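Local coordinates for cellobiose 2-epimerase (Spirochaeta thermophila DSM 6192, PDB 5ZIG), which probably catalyses the reversible epimerization of cellobiose to 4-O-beta-D-glucopyranosyl-D-mannose, as a member of the N-acylglucosamine 2-epimerase family, at residues 13-16 and 17-21; 386-389 and 390-394. All coordinates share one frame; numbering follows the deposited sequence.

Contact 1. Residues 13-16 and 17-21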
ATOM      1  N   GLN A  13     -21.828 -12.375  -4.083  1.00 28.80           N
ATOM      2  CA  GLN A  13     -22.139 -11.100  -4.704  1.00 35.40           C
ATOM      3  C   GLN A  13     -20.905 -10.189  -4.718  1.00 32.04           C
ATOM      4  O   GLN A  13     -20.524  -9.656  -5.770  1.00 25.76           O
ATOM      5  CB  GLN A  13     -23.325 -10.461  -3.974  1.00 32.26           C
ATOM      6  CG  GLN A  13     -23.828  -9.127  -4.538  1.00 40.46           C
ATOM      7  CD  GLN A  13     -24.009  -9.149  -6.037  1.00 49.40           C
ATOM      8  OE1 GLN A  13     -24.324 -10.190  -6.627  1.00 50.06           O
ATOM      9  NE2 GLN A  13     -23.811  -7.994  -6.673  1.00 52.00           N
ATOM     10  N   ILE A  14     -20.246 -10.040  -3.565  1.00 29.25           N
ATOM     11  CA  ILE A  14     -19.113  -9.114  -3.456  1.00 35.77           C
ATOM     12  C   ILE A  14     -17.956  -9.566  -4.338  1.00 33.86           C
ATOM     13  O   ILE A  14     -17.295  -8.751  -5.000  1.00 28.79           O
ATOM     14  CB  ILE A  14     -18.688  -8.978  -1.984  1.00 33.59           C
ATOM     15  CG1 ILE A  14     -19.786  -8.209  -1.250  1.00 25.26           C
ATOM     16  CG2 ILE A  14     -17.255  -8.310  -1.853  1.00 25.80           C
ATOM     17  CD1 ILE A  14     -19.720  -8.296   0.248  1.00 31.28           C
ATOM     18  N   ARG A  15     -17.702 -10.870  -4.368  1.00 32.44           N
ATOM     19  CA  ARG A  15     -16.677 -11.410  -5.243  1.00 26.23           C
ATOM     20  C   ARG A  15     -16.872 -10.928  -6.677  1.00 24.24           C
ATOM     21  O   ARG A  15     -15.914 -10.524  -7.350  1.00 25.17           O
ATOM     22  CB  ARG A  15     -16.709 -12.937  -5.154  1.00 25.95           C
ATOM     23  CG  ARG A  15     -15.477 -13.625  -5.588  1.00 20.88           C
ATOM     24  CD  ARG A  15     -15.360 -13.715  -7.092  1.00 20.88           C
ATOM     25  NE  ARG A  15     -14.155 -14.463  -7.428  1.00 28.84           N
ATOM     26  CZ  ARG A  15     -13.518 -14.387  -8.586  1.00 25.84           C
ATOM     27  NH1 ARG A  15     -13.958 -13.578  -9.557  1.00 24.58           N
ATOM     28  NH2 ARG A  15     -12.440 -15.140  -8.766  1.00 22.00           N
ATOM     29  N   SER A  16     -18.113 -10.985  -7.170  1.00 29.64           N
ATOM     30  CA  SER A  16     -18.366 -10.597  -8.550  1.00 27.08           C
ATOM     31  C   SER A  16     -18.175  -9.095  -8.757  1.00 21.34           C
ATOM     32  O   SER A  16     -17.672  -8.680  -9.805  1.00 36.61           O
ATOM     33  CB  SER A  16     -19.773 -11.037  -8.964  1.00 26.77           C
ATOM     34  OG  SER A  16     -20.724 -10.085  -8.539  1.00 33.91           O
ATOM     35  N   GLU A  17     -18.541  -8.270  -7.771  1.00 21.39           N
ATOM     36  CA  GLU A  17     -18.326  -6.829  -7.884  1.00 23.97           C
ATOM     37  C   GLU A  17     -16.840  -6.496  -7.817  1.00 31.97           C
ATOM     38  O   GLU A  17     -16.370  -5.587  -8.511  1.00 31.21           O
ATOM     39  CB  GLU A  17     -19.089  -6.091  -6.785  1.00 21.54           C
ATOM     40  CG  GLU A  17     -20.554  -6.537  -6.706  1.00 31.01           C
ATOM     41  CD  GLU A  17     -21.345  -5.908  -5.565  1.00 34.54           C
ATOM     42  OE1 GLU A  17     -20.739  -5.383  -4.612  1.00 32.59           O
ATOM     43  OE2 GLU A  17     -22.589  -5.942  -5.629  1.00 38.23           O
ATOM     44  N   LEU A  18     -16.092  -7.226  -6.985  1.00 29.71           N
ATOM     45  CA  LEU A  18     -14.643  -7.073  -6.960  1.00 31.86           C
ATOM     46  C   LEU A  18     -14.061  -7.284  -8.347  1.00 31.62           C
ATOM     47  O   LEU A  18     -13.226  -6.493  -8.805  1.00 30.74           O
ATOM     48  CB  LEU A  18     -14.028  -8.044  -5.949  1.00 21.95           C
ATOM     49  CG  LEU A  18     -14.376  -7.802  -4.481  1.00 20.90           C
ATOM     50  CD1 LEU A  18     -13.919  -8.945  -3.592  1.00 20.82           C
ATOM     51  CD2 LEU A  18     -13.793  -6.508  -3.992  1.00 20.89           C
ATOM     52  N   ALA A  19     -14.532  -8.315  -9.053  1.00 20.94           N
ATOM     53  CA  ALA A  19     -13.996  -8.614 -10.376  1.00 29.09           C
ATOM     54  C   ALA A  19     -14.414  -7.569 -11.403  1.00 30.13           C
ATOM     55  O   ALA A  19     -13.610  -7.183 -12.265  1.00 30.34           O
ATOM     56  CB  ALA A  19     -14.441 -10.005 -10.822  1.00 36.53           C
ATOM     57  N   ALA A  20     -15.673  -7.118 -11.347  1.00 21.17           N
ATOM     58  CA  ALA A  20     -16.135  -6.094 -12.280  1.00 22.71           C
ATOM     59  C   ALA A  20     -15.404  -4.776 -12.043  1.00 29.23           C
ATOM     60  O   ALA A  20     -14.973  -4.108 -12.989  1.00 24.26           O
ATOM     61  CB  ALA A  20     -17.649  -5.897 -12.147  1.00 27.83           C
ATOM     62  N   GLN A  21     -15.269  -4.386 -10.780  1.00 26.83           N
ATOM     63  CA  GLN A  21     -14.550  -3.169 -10.451  1.00 25.52           C
ATOM     64  C   GLN A  21     -13.130  -3.202 -11.007  1.00 29.96           C
ATOM     65  O   GLN A  21     -12.736  -2.303 -11.759  1.00 28.65           O
ATOM     66  CB  GLN A  21     -14.536  -2.977  -8.942  1.00 31.36           C
ATOM     67  CG  GLN A  21     -15.760  -2.297  -8.444  1.00 21.35           C
ATOM     68  CD  GLN A  21     -15.847  -0.878  -8.937  1.00 26.85           C
ATOM     69  OE1 GLN A  21     -14.875  -0.124  -8.859  1.00 25.10           O
ATOM     70  NE2 GLN A  21     -17.016  -0.499  -9.444  1.00 24.89           N
TER
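The Gln13 amide and the Glu17 carboxylate meet with their planes 82° apart. Gln13 NE2 donates to Glu17 OE2 at 2.6 Å in a fairly straight bond. The acceptor lies in the amide plane. The amide reaches OE2 on its anti side, 30° out of the carboxylate plane. Gln13 bends at chi2 (47°), which turns its amide along the helix toward Glu17. The other oxygen, Glu17 OE1, accepts from Trp345 NE1 on helix 336-352. The guanidinium of Arg15 stands obliquely to Ala19. Arg15 NH1 lies 3.8 Å from Ala19 CB, and Arg15 NE forms a salt bridge with Asp398.

Gln13 with Glu17 and Arg15 with Ala19 are i to i+4 pairs on helix 7-31, in the (alpha/alpha)6 barrel of the N-acylglucosamine 2-epimerase family. Gln13 O takes two donors, Glu17 N at 3.1 Å and Ser16 OG at 2.8 Å. The serine hydroxyl thus turns back onto its own helix.

A leucine in place of Glu17 would probably leave Gln13 NE2 and Trp345 NE1 without their carboxylate acceptor and the Gln13 amide freer to turn.

On the buried face, Ile14 CG2 touches Leu18 CD1 at 3.8 Å. The backbone joins the same two residues, Leu18 N donating to Ile14 O at 2.8 Å. Both side chains also pack on Trp345, on Phe322 of helix 315-332 and on Ile397 of helix 384-402.

Contact 2. Residues 386-389 and 390-394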
ATOM      1  N   ASN A 386      -6.789   0.158  -4.460  1.00 20.59           N
ATOM      2  CA  ASN A 386      -8.029  -0.415  -4.909  1.00 24.70           C
ATOM      3  C   ASN A 386      -7.886  -1.685  -5.744  1.00 30.08           C
ATOM      4  O   ASN A 386      -8.619  -2.586  -5.508  1.00 32.84           O
ATOM      5  CB  ASN A 386      -9.005   0.626  -5.506  1.00 20.82           C
ATOM      6  CG  ASN A 386      -8.477   1.344  -6.731  1.00 33.20           C
ATOM      7  OD1 ASN A 386      -7.455   1.010  -7.268  1.00 26.95           O
ATOM      8  ND2 ASN A 386      -9.230   2.331  -7.187  1.00 20.97           N
ATOM      9  N   SER A 387      -6.951  -1.758  -6.675  1.00 24.93           N
ATOM     10  CA  SER A 387      -6.746  -2.963  -7.408  1.00 24.31           C
ATOM     11  C   SER A 387      -6.333  -4.065  -6.447  1.00 29.63           C
ATOM     12  O   SER A 387      -6.796  -5.155  -6.574  1.00 29.91           O
ATOM     13  CB  SER A 387      -5.681  -2.880  -8.436  1.00 31.75           C
ATOM     14  OG  SER A 387      -6.069  -2.207  -9.574  1.00 40.07           O
ATOM     15  N   ARG A 388      -5.399  -3.785  -5.551  1.00 29.24           N
ATOM     16  CA  ARG A 388      -5.014  -4.802  -4.584  1.00 32.24           C
ATOM     17  C   ARG A 388      -6.222  -5.299  -3.805  1.00 31.26           C
ATOM     18  O   ARG A 388      -6.366  -6.505  -3.574  1.00 35.93           O
ATOM     19  CB  ARG A 388      -3.969  -4.262  -3.611  1.00 28.63           C
ATOM     20  CG  ARG A 388      -3.440  -5.345  -2.634  1.00 23.57           C
ATOM     21  CD  ARG A 388      -2.163  -4.911  -1.904  1.00 25.27           C
ATOM     22  NE  ARG A 388      -2.409  -3.820  -0.956  1.00 30.95           N
ATOM     23  CZ  ARG A 388      -1.516  -3.351  -0.077  1.00 32.67           C
ATOM     24  NH1 ARG A 388      -0.300  -3.883   0.010  1.00 19.99           N
ATOM     25  NH2 ARG A 388      -1.840  -2.341   0.720  1.00 20.16           N
ATOM     26  N   ALA A 389      -7.081  -4.374  -3.367  1.00 28.71           N
ATOM     27  CA  ALA A 389      -8.219  -4.750  -2.544  1.00 22.27           C
ATOM     28  C   ALA A 389      -9.137  -5.674  -3.306  1.00 20.48           C
ATOM     29  O   ALA A 389      -9.708  -6.593  -2.725  1.00 20.49           O
ATOM     30  CB  ALA A 389      -8.965  -3.505  -2.067  1.00 20.57           C
ATOM     31  N   CYS A 390      -9.218  -5.491  -4.622  1.00 33.22           N
ATOM     32  CA  CYS A 390     -10.006  -6.389  -5.456  1.00 42.04           C
ATOM     33  C   CYS A 390      -9.325  -7.746  -5.602  1.00 31.42           C
ATOM     34  O   CYS A 390      -9.981  -8.793  -5.496  1.00 24.38           O
ATOM     35  CB  CYS A 390     -10.239  -5.751  -6.829  1.00 64.91           C
ATOM     36  SG  CYS A 390     -11.272  -4.270  -6.842  1.00 97.41           S
ATOM     37  N   LEU A 391      -8.010  -7.750  -5.859  1.00 22.33           N
ATOM     38  CA  LEU A 391      -7.280  -9.009  -5.995  1.00 28.94           C
ATOM     39  C   LEU A 391      -7.219  -9.761  -4.672  1.00 22.68           C
ATOM     40  O   LEU A 391      -7.436 -10.974  -4.630  1.00 25.83           O
ATOM     41  CB  LEU A 391      -5.867  -8.753  -6.526  1.00 28.21           C
ATOM     42  CG  LEU A 391      -5.823  -8.325  -8.001  1.00 31.29           C
ATOM     43  CD1 LEU A 391      -4.514  -7.603  -8.304  1.00 26.35           C
ATOM     44  CD2 LEU A 391      -6.036  -9.506  -8.959  1.00 23.79           C
ATOM     45  N   GLU A 392      -6.929  -9.054  -3.581  1.00 30.01           N
ATOM     46  CA  GLU A 392      -6.956  -9.683  -2.269  1.00 22.88           C
ATOM     47  C   GLU A 392      -8.365 -10.164  -1.912  1.00 28.19           C
ATOM     48  O   GLU A 392      -8.531 -11.271  -1.389  1.00 26.45           O
ATOM     49  CB  GLU A 392      -6.438  -8.706  -1.210  1.00 25.08           C
ATOM     50  CG  GLU A 392      -4.904  -8.571  -1.207  1.00 22.00           C
ATOM     51  CD  GLU A 392      -4.198  -9.828  -0.706  1.00 31.21           C
ATOM     52  OE1 GLU A 392      -4.690 -10.467   0.266  1.00 32.45           O
ATOM     53  OE2 GLU A 392      -3.146 -10.182  -1.286  1.00 33.79           O
ATOM     54  N   GLY A 393      -9.391  -9.343  -2.179  1.00 25.25           N
ATOM     55  CA  GLY A 393     -10.760  -9.781  -1.919  1.00 20.49           C
ATOM     56  C   GLY A 393     -11.130 -11.039  -2.690  1.00 21.30           C
ATOM     57  O   GLY A 393     -11.732 -11.957  -2.139  1.00 26.41           O
ATOM     58  N   MET A 394     -10.746 -11.110  -3.963  1.00 24.08           N
ATOM     59  CA  MET A 394     -11.152 -12.239  -4.789  1.00 25.22           C
ATOM     60  C   MET A 394     -10.523 -13.528  -4.292  1.00 30.35           C
ATOM     61  O   MET A 394     -11.209 -14.551  -4.151  1.00 25.11           O
ATOM     62  CB  MET A 394     -10.770 -11.986  -6.248  1.00 20.44           C
ATOM     63  CG  MET A 394     -11.779 -11.123  -6.983  1.00 24.94           C
ATOM     64  SD  MET A 394     -11.414 -11.009  -8.738  1.00 29.99           S
ATOM     65  CE  MET A 394     -10.203  -9.687  -8.723  1.00 30.19           C
TER
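Arg388 and Glu392 lie side by side and point the same way, touching through their CG atoms at 3.8 Å. Their charged ends do not meet: Arg388 NE and Glu392 OE2 are 6.4 Å apart. Each charge is answered elsewhere. Arg388 NH1 forms a salt bridge with Glu199, and NH2 with Glu320 and Glu256. These carboxylates stand on three other helices, as helix 384-402 is an inner helix of the (alpha/alpha)6 barrel. Glu392 turns at chi2 (-70°) and pairs with Arg396 through OE1 and Arg395 through OE2.

The backbone bonds follow the alpha-helical i to i+4 pattern. Glu392 N donates to Arg388 O at 2.6 Å, and Leu391 N to Ser387 O at 3.0 Å. Gly393 N approaches Ala389 O from above the carbonyl plane, at 2.8 Å. Cys390 N donates to Asn386 O at 3.1 Å and makes a weak second bond to Ser387 O. Among the polar side chains, Asn386 ND2 is taken by Glu359 and Ser387 OG by Ser383 O.

This part of helix 384-402 is flanked by other helices. Ser387 and Leu391 pack on helices 7-31 and 57-73, Arg388 meets helix 251-269, and Ala389 rests on helix 315-332.

How the contacts relate
From the N terminus, the chain first passes through contact 1 in helix 7-31. It reaches contact 2 in helix 384-402 only near its other end. Each contact spans one unbroken run of helix, so neither closes a loop. They follow in series, without nesting or crossing. In space their centres are about 10 Å apart. The two helices pack directly: Leu18 CD1 is 3.6 Å from Gly393 C, and Ala19 CB is 3.8 Å from Met394 SD. Thus the first and last helices of the chain lie together. Helix 315-332 borders both contacts, touching Ile14 and Leu18 in the first and Ala389 and Glu392 in the second.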